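Local coordinates for protein TetR family transcription regulator (PDB 3PAS) that probably binds cis-regulatory DNA as a transcription factor of the TetR family, at residues B[13-27]-B[52-66]. Sequence-based numbering, arbitrary orientation.
Sequences FLEATVREVADHGFS and KEQLLLATFYYVSDQ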
loop_
_atom_site.group_PDB
_atom_site.type_symbol
_atom_site.label_atom_id
_atom_site.label_comp_id
_atom_site.label_asym_id
_atom_site.label_seq_id
_atom_site.Cartn_x
_atom_site.Cartn_y
_atom_site.Cartn_z
ATOM N N PHE B 13 13.042 -10.249 -23.953
ATOM C CA PHE B 13 13.780 -9.306 -23.100
ATOM C C PHE B 13 12.919 -8.514 -22.133
ATOM O O PHE B 13 13.331 -8.301 -20.991
ATOM C CB PHE B 13 14.635 -8.345 -23.935
ATOM C CG PHE B 13 15.759 -9.017 -24.690
ATOM C CD1 PHE B 13 16.776 -9.694 -24.023
ATOM C CD2 PHE B 13 15.786 -8.974 -26.070
ATOM C CE1 PHE B 13 17.795 -10.310 -24.713
ATOM C CE2 PHE B 13 16.824 -9.572 -26.765
ATOM C CZ PHE B 13 17.835 -10.250 -26.084
ATOM N N LEU B 14 11.746 -8.059 -22.591
ATOM C CA LEU B 14 10.848 -7.310 -21.783
ATOM C C LEU B 14 10.333 -8.173 -20.610
ATOM O O LEU B 14 10.361 -7.746 -19.479
ATOM C CB LEU B 14 9.683 -6.775 -22.628
ATOM C CG LEU B 14 10.079 -5.763 -23.698
ATOM C CD1 LEU B 14 9.030 -5.678 -24.799
ATOM C CD2 LEU B 14 10.402 -4.415 -23.036
ATOM N N GLU B 15 9.935 -9.408 -20.902
ATOM C CA GLU B 15 9.492 -10.349 -19.873
ATOM C C GLU B 15 10.622 -10.716 -18.892
ATOM O O GLU B 15 10.408 -10.786 -17.694
ATOM C CB GLU B 15 8.914 -11.599 -20.556
ATOM C CG GLU B 15 7.515 -11.397 -21.126
ATOM C CD GLU B 15 6.424 -11.210 -20.042
ATOM O OE1 GLU B 15 6.635 -11.564 -18.847
ATOM O OE2 GLU B 15 5.346 -10.689 -20.371
ATOM N N ALA B 16 11.832 -10.914 -19.389
ATOM C CA ALA B 16 12.975 -11.224 -18.518
ATOM C C ALA B 16 13.258 -10.041 -17.581
ATOM O O ALA B 16 13.631 -10.233 -16.417
ATOM C CB ALA B 16 14.216 -11.550 -19.364
ATOM N N THR B 17 13.069 -8.821 -18.087
ATOM C CA THR B 17 13.255 -7.602 -17.293
ATOM C C THR B 17 12.183 -7.572 -16.187
ATOM O O THR B 17 12.507 -7.359 -15.034
ATOM C CB THR B 17 13.168 -6.346 -18.135
ATOM O OG1 THR B 17 14.191 -6.348 -19.132
ATOM C CG2 THR B 17 13.382 -5.092 -17.286
ATOM N N VAL B 18 10.910 -7.750 -16.568
ATOM C CA VAL B 18 9.811 -7.895 -15.572
ATOM C C VAL B 18 10.164 -8.916 -14.468
ATOM O O VAL B 18 10.090 -8.573 -13.303
ATOM C CB VAL B 18 8.490 -8.320 -16.203
ATOM C CG1 VAL B 18 7.442 -8.672 -15.063
ATOM C CG2 VAL B 18 7.962 -7.208 -17.136
ATOM N N ARG B 19 10.592 -10.133 -14.833
ATOM C CA ARG B 19 10.921 -11.152 -13.851
ATOM C C ARG B 19 12.081 -10.833 -12.938
ATOM O O ARG B 19 11.966 -10.995 -11.703
ATOM C CB ARG B 19 11.174 -12.535 -14.498
ATOM C CG ARG B 19 9.982 -13.097 -15.215
ATOM C CD ARG B 19 10.186 -14.569 -15.585
ATOM N NE ARG B 19 11.415 -14.824 -16.324
ATOM C CZ ARG B 19 11.578 -14.639 -17.634
ATOM N NH1 ARG B 19 10.591 -14.179 -18.372
ATOM N NH2 ARG B 19 12.738 -14.921 -18.201
ATOM N N GLU B 20 13.190 -10.359 -13.518
ATOM C CA GLU B 20 14.384 -10.100 -12.755
ATOM C C GLU B 20 14.202 -8.917 -11.813
ATOM O O GLU B 20 14.615 -8.977 -10.636
ATOM C CB GLU B 20 15.578 -9.923 -13.688
ATOM C CG GLU B 20 15.953 -11.173 -14.410
ATOM C CD GLU B 20 16.471 -12.261 -13.474
ATOM O OE1 GLU B 20 17.465 -12.001 -12.767
ATOM O OE2 GLU B 20 15.882 -13.368 -13.474
ATOM N N VAL B 21 13.577 -7.849 -12.293
ATOM C CA VAL B 21 13.369 -6.678 -11.439
ATOM C C VAL B 21 12.323 -7.004 -10.359
ATOM O O VAL B 21 12.502 -6.628 -9.168
ATOM C CB VAL B 21 12.993 -5.438 -12.227
ATOM C CG1 VAL B 21 12.567 -4.292 -11.271
ATOM C CG2 VAL B 21 14.169 -5.010 -13.149
ATOM N N ALA B 22 11.247 -7.698 -10.758
ATOM C CA ALA B 22 10.217 -8.046 -9.781
ATOM C C ALA B 22 10.869 -8.904 -8.693
ATOM O O ALA B 22 10.581 -8.725 -7.529
ATOM C CB ALA B 22 8.989 -8.770 -10.451
ATOM N N ASP B 23 11.736 -9.825 -9.058
ATOM C CA ASP B 23 12.391 -10.674 -8.058
ATOM C C ASP B 23 13.526 -10.043 -7.256
ATOM O O ASP B 23 13.639 -10.306 -6.047
ATOM C CB ASP B 23 12.963 -11.914 -8.698
ATOM C CG ASP B 23 11.890 -12.914 -9.134
ATOM O OD1 ASP B 23 10.673 -12.652 -8.980
ATOM O OD2 ASP B 23 12.312 -13.961 -9.656
ATOM N N HIS B 24 14.379 -9.244 -7.911
ATOM C CA HIS B 24 15.631 -8.775 -7.292
ATOM C C HIS B 24 15.808 -7.246 -7.237
ATOM O O HIS B 24 16.755 -6.766 -6.627
ATOM C CB HIS B 24 16.819 -9.423 -8.026
ATOM C CG HIS B 24 16.734 -10.916 -8.091
ATOM N ND1 HIS B 24 16.288 -11.591 -9.210
ATOM C CD2 HIS B 24 17.002 -11.865 -7.163
ATOM C CE1 HIS B 24 16.313 -12.891 -8.973
ATOM N NE2 HIS B 24 16.725 -13.083 -7.735
ATOM N N GLY B 25 14.897 -6.489 -7.837
ATOM C CA GLY B 25 14.967 -5.006 -7.828
ATOM C C GLY B 25 15.891 -4.504 -8.944
ATOM O O GLY B 25 16.564 -5.301 -9.646
ATOM N N PHE B 26 15.905 -3.193 -9.141
ATOM C CA PHE B 26 16.685 -2.605 -10.259
ATOM C C PHE B 26 18.189 -2.725 -10.171
ATOM O O PHE B 26 18.870 -3.110 -11.130
ATOM C CB PHE B 26 16.351 -1.106 -10.391
ATOM C CG PHE B 26 14.978 -0.837 -10.939
ATOM C CD1 PHE B 26 14.623 -1.313 -12.186
ATOM C CD2 PHE B 26 14.059 -0.071 -10.226
ATOM C CE1 PHE B 26 13.359 -1.061 -12.718
ATOM C CE2 PHE B 26 12.822 0.197 -10.725
ATOM C CZ PHE B 26 12.455 -0.292 -11.987
ATOM N N SER B 27 18.719 -2.326 -9.023
ATOM C CA SER B 27 20.152 -2.272 -8.800
ATOM C C SER B 27 20.823 -3.595 -8.982
ATOM O O SER B 27 21.914 -3.650 -9.522
ATOM C CB SER B 27 20.426 -1.775 -7.385
ATOM O OG SER B 27 19.933 -0.459 -7.291
ATOM N N LYS B 52 20.576 -0.279 -20.321
ATOM C CA LYS B 52 19.645 -0.658 -19.289
ATOM C C LYS B 52 18.532 0.368 -19.161
ATOM O O LYS B 52 17.342 0.024 -19.077
ATOM C CB LYS B 52 20.403 -0.807 -17.987
ATOM C CG LYS B 52 19.565 -1.255 -16.811
ATOM C CD LYS B 52 20.445 -1.499 -15.584
ATOM C CE LYS B 52 19.594 -1.757 -14.324
ATOM N NZ LYS B 52 20.399 -1.958 -13.104
ATOM N N GLU B 53 18.895 1.633 -19.171
ATOM C CA GLU B 53 17.907 2.694 -18.997
ATOM C C GLU B 53 16.734 2.521 -19.967
ATOM O O GLU B 53 15.539 2.564 -19.575
ATOM C CB GLU B 53 18.563 4.061 -19.205
ATOM C CG GLU B 53 17.552 5.179 -19.389
ATOM C CD GLU B 53 18.184 6.589 -19.421
ATOM O OE1 GLU B 53 19.411 6.708 -19.434
ATOM O OE2 GLU B 53 17.431 7.571 -19.441
ATOM N N GLN B 54 17.068 2.350 -21.233
ATOM C CA GLN B 54 16.065 2.233 -22.272
ATOM C C GLN B 54 15.252 0.941 -22.175
ATOM O O GLN B 54 14.046 0.936 -22.444
ATOM C CB GLN B 54 16.669 2.413 -23.664
ATOM C CG GLN B 54 17.449 3.761 -23.866
ATOM C CD GLN B 54 16.633 5.018 -23.463
ATOM O OE1 GLN B 54 15.407 5.021 -23.527
ATOM N NE2 GLN B 54 17.327 6.068 -23.029
ATOM N N LEU B 55 15.883 -0.134 -21.746
ATOM C CA LEU B 55 15.166 -1.406 -21.544
ATOM C C LEU B 55 14.184 -1.341 -20.380
ATOM O O LEU B 55 13.031 -1.770 -20.488
ATOM C CB LEU B 55 16.166 -2.527 -21.316
ATOM C CG LEU B 55 15.527 -3.917 -21.079
ATOM C CD1 LEU B 55 14.420 -4.284 -22.107
ATOM C CD2 LEU B 55 16.649 -4.957 -21.074
ATOM N N LEU B 56 14.606 -0.726 -19.290
ATOM C CA LEU B 56 13.708 -0.508 -18.133
ATOM C C LEU B 56 12.480 0.336 -18.508
ATOM O O LEU B 56 11.367 0.030 -18.103
ATOM C CB LEU B 56 14.474 0.139 -16.994
ATOM C CG LEU B 56 15.616 -0.616 -16.323
ATOM C CD1 LEU B 56 16.214 0.196 -15.147
ATOM C CD2 LEU B 56 15.280 -2.069 -15.855
ATOM N N LEU B 57 12.671 1.402 -19.285
ATOM C CA LEU B 57 11.585 2.236 -19.742
ATOM C C LEU B 57 10.653 1.474 -20.675
ATOM O O LEU B 57 9.441 1.530 -20.491
ATOM C CB LEU B 57 12.090 3.489 -20.466
ATOM C CG LEU B 57 11.056 4.571 -20.803
ATOM C CD1 LEU B 57 10.133 4.938 -19.582
ATOM C CD2 LEU B 57 11.811 5.792 -21.338
ATOM N N ALA B 58 11.211 0.806 -21.685
ATOM C CA ALA B 58 10.423 -0.004 -22.632
ATOM C C ALA B 58 9.598 -1.068 -21.882
ATOM O O ALA B 58 8.466 -1.397 -22.263
ATOM C CB ALA B 58 11.348 -0.663 -23.723
ATOM N N THR B 59 10.195 -1.644 -20.852
ATOM C CA THR B 59 9.542 -2.655 -20.031
ATOM C C THR B 59 8.386 -2.011 -19.268
ATOM O O THR B 59 7.315 -2.601 -19.139
ATOM C CB THR B 59 10.542 -3.382 -19.050
ATOM O OG1 THR B 59 11.572 -4.057 -19.813
ATOM C CG2 THR B 59 9.819 -4.489 -18.226
ATOM N N PHE B 60 8.609 -0.812 -18.742
ATOM C CA PHE B 60 7.547 -0.113 -18.032
ATOM C C PHE B 60 6.356 0.123 -18.987
ATOM O O PHE B 60 5.188 -0.140 -18.632
ATOM C CB PHE B 60 8.029 1.182 -17.424
ATOM C CG PHE B 60 6.964 1.913 -16.671
ATOM C CD1 PHE B 60 6.533 1.436 -15.488
ATOM C CD2 PHE B 60 6.350 3.013 -17.215
ATOM C CE1 PHE B 60 5.515 2.097 -14.771
ATOM C CE2 PHE B 60 5.362 3.682 -16.509
ATOM C CZ PHE B 60 4.946 3.222 -15.317
ATOM N N TYR B 61 6.641 0.564 -20.202
ATOM C CA TYR B 61 5.575 0.764 -21.192
ATOM C C TYR B 61 4.899 -0.496 -21.657
ATOM O O TYR B 61 3.684 -0.507 -21.914
ATOM C CB TYR B 61 6.093 1.541 -22.402
ATOM C CG TYR B 61 6.411 2.970 -22.112
ATOM C CD1 TYR B 61 5.592 3.734 -21.281
ATOM C CD2 TYR B 61 7.470 3.609 -22.738
ATOM C CE1 TYR B 61 5.861 5.070 -21.031
ATOM C CE2 TYR B 61 7.739 4.961 -22.496
ATOM C CZ TYR B 61 6.921 5.681 -21.648
ATOM O OH TYR B 61 7.168 7.007 -21.395
ATOM N N TYR B 62 5.668 -1.565 -21.794
ATOM C CA TYR B 62 5.117 -2.864 -22.104
ATOM C C TYR B 62 4.139 -3.331 -20.990
ATOM O O TYR B 62 3.010 -3.800 -21.265
ATOM C CB TYR B 62 6.268 -3.856 -22.242
ATOM C CG TYR B 62 5.878 -5.306 -22.269
ATOM C CD1 TYR B 62 5.364 -5.875 -23.414
ATOM C CD2 TYR B 62 6.081 -6.135 -21.162
ATOM C CE1 TYR B 62 5.047 -7.218 -23.465
ATOM C CE2 TYR B 62 5.763 -7.464 -21.216
ATOM C CZ TYR B 62 5.239 -8.004 -22.391
ATOM O OH TYR B 62 4.889 -9.357 -22.482
ATOM N N VAL B 63 4.567 -3.208 -19.743
ATOM C CA VAL B 63 3.753 -3.638 -18.603
ATOM C C VAL B 63 2.468 -2.754 -18.533
ATOM O O VAL B 63 1.336 -3.250 -18.509
ATOM C CB VAL B 63 4.594 -3.587 -17.308
ATOM C CG1 VAL B 63 3.709 -3.692 -16.098
ATOM C CG2 VAL B 63 5.720 -4.702 -17.310
ATOM N N SER B 64 2.668 -1.446 -18.573
ATOM C CA SER B 64 1.586 -0.472 -18.526
ATOM C C SER B 64 0.615 -0.637 -19.703
ATOM O O SER B 64 -0.611 -0.631 -19.520
ATOM C CB SER B 64 2.145 0.960 -18.493
ATOM O OG SER B 64 3.009 1.148 -17.385
ATOM N N ASP B 65 1.136 -0.787 -20.907
ATOM C CA ASP B 65 0.267 -1.002 -22.073
ATOM C C ASP B 65 -0.575 -2.263 -22.005
ATOM O O ASP B 65 -1.769 -2.237 -22.324
ATOM C CB ASP B 65 1.055 -0.983 -23.361
ATOM C CG ASP B 65 1.658 0.392 -23.630
ATOM O OD1 ASP B 65 1.301 1.341 -22.888
ATOM O OD2 ASP B 65 2.487 0.504 -24.529
ATOM N N GLN B 66 0.039 -3.372 -21.633
ATOM C CA GLN B 66 -0.694 -4.614 -21.448
ATOM C C GLN B 66 -1.869 -4.424 -20.496
ATOM O O GLN B 66 -2.999 -4.837 -20.807
ATOM C CB GLN B 66 0.211 -5.680 -20.832
ATOM C CG GLN B 66 1.023 -6.315 -21.883
ATOM C CD GLN B 66 1.589 -7.535 -21.386
ATOM O OE1 GLN B 66 0.888 -8.546 -21.274
ATOM N NE2 GLN B 66 2.881 -7.485 -21.045
#
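Leu-14 is the main bump. It enters a hollow on helix 52-66 lined by Leu-55, Ala-58, Thr-59 and Tyr-62, a knob-into-hole fit. Leu-14 CD2 goes deepest, 3.4 Å from OG1 of Thr-59. Leu-14 CB lies over one face of the Tyr-62 ring, a CH-pi contact, 3.9 Å from Tyr-62 CD2. Tyr-62 already points at helix 13-24, and with CG anti to the backbone N (chi1 167°) its ring lies against Leu-14. Tyr-62 OH donates to OE2 of Glu-15 over 2.5 Å, at the anti lone pair, with the carboxylate nearly perpendicular to the ring. With an alanine at Tyr-62, the Leu-14 hollow would probably lose one wall and Glu-15 OE2 this donor.

One turn on, Thr-17 wedges between Leu-55 and Thr-59. Val-18 packs tightly, with Val-18 CG2 3.4 Å from Val-63 CG2. Past the helix end, CD1 of Phe-26 meets CD1 of Leu-56 at 3.7 Å. The extended Lys-52 chain brings Lys-52 NZ to Phe-26 O at 2.7 Å, from above the carbonyl plane; NZ also bonds Thr-29 O.

Segments 13-24 and 52-66 cross at -93°, joining the first helix of the TetR-type DNA-binding domain to the helix after the predicted helix-turn-helix. Chemically, the centre is largely apolar, and its two threonine hydroxyls donate to carbonyls of their own helices, Thr-17 OG1 to Phe-13 O and Thr-59 OG1 to Leu-55 O. The two direct polar ties lie towards its ends. Glu-15 OE1 salt-bridges Arg-99, so that arginine probably balances the charge, while the tyrosine bond helps fix the carboxylate's rotation.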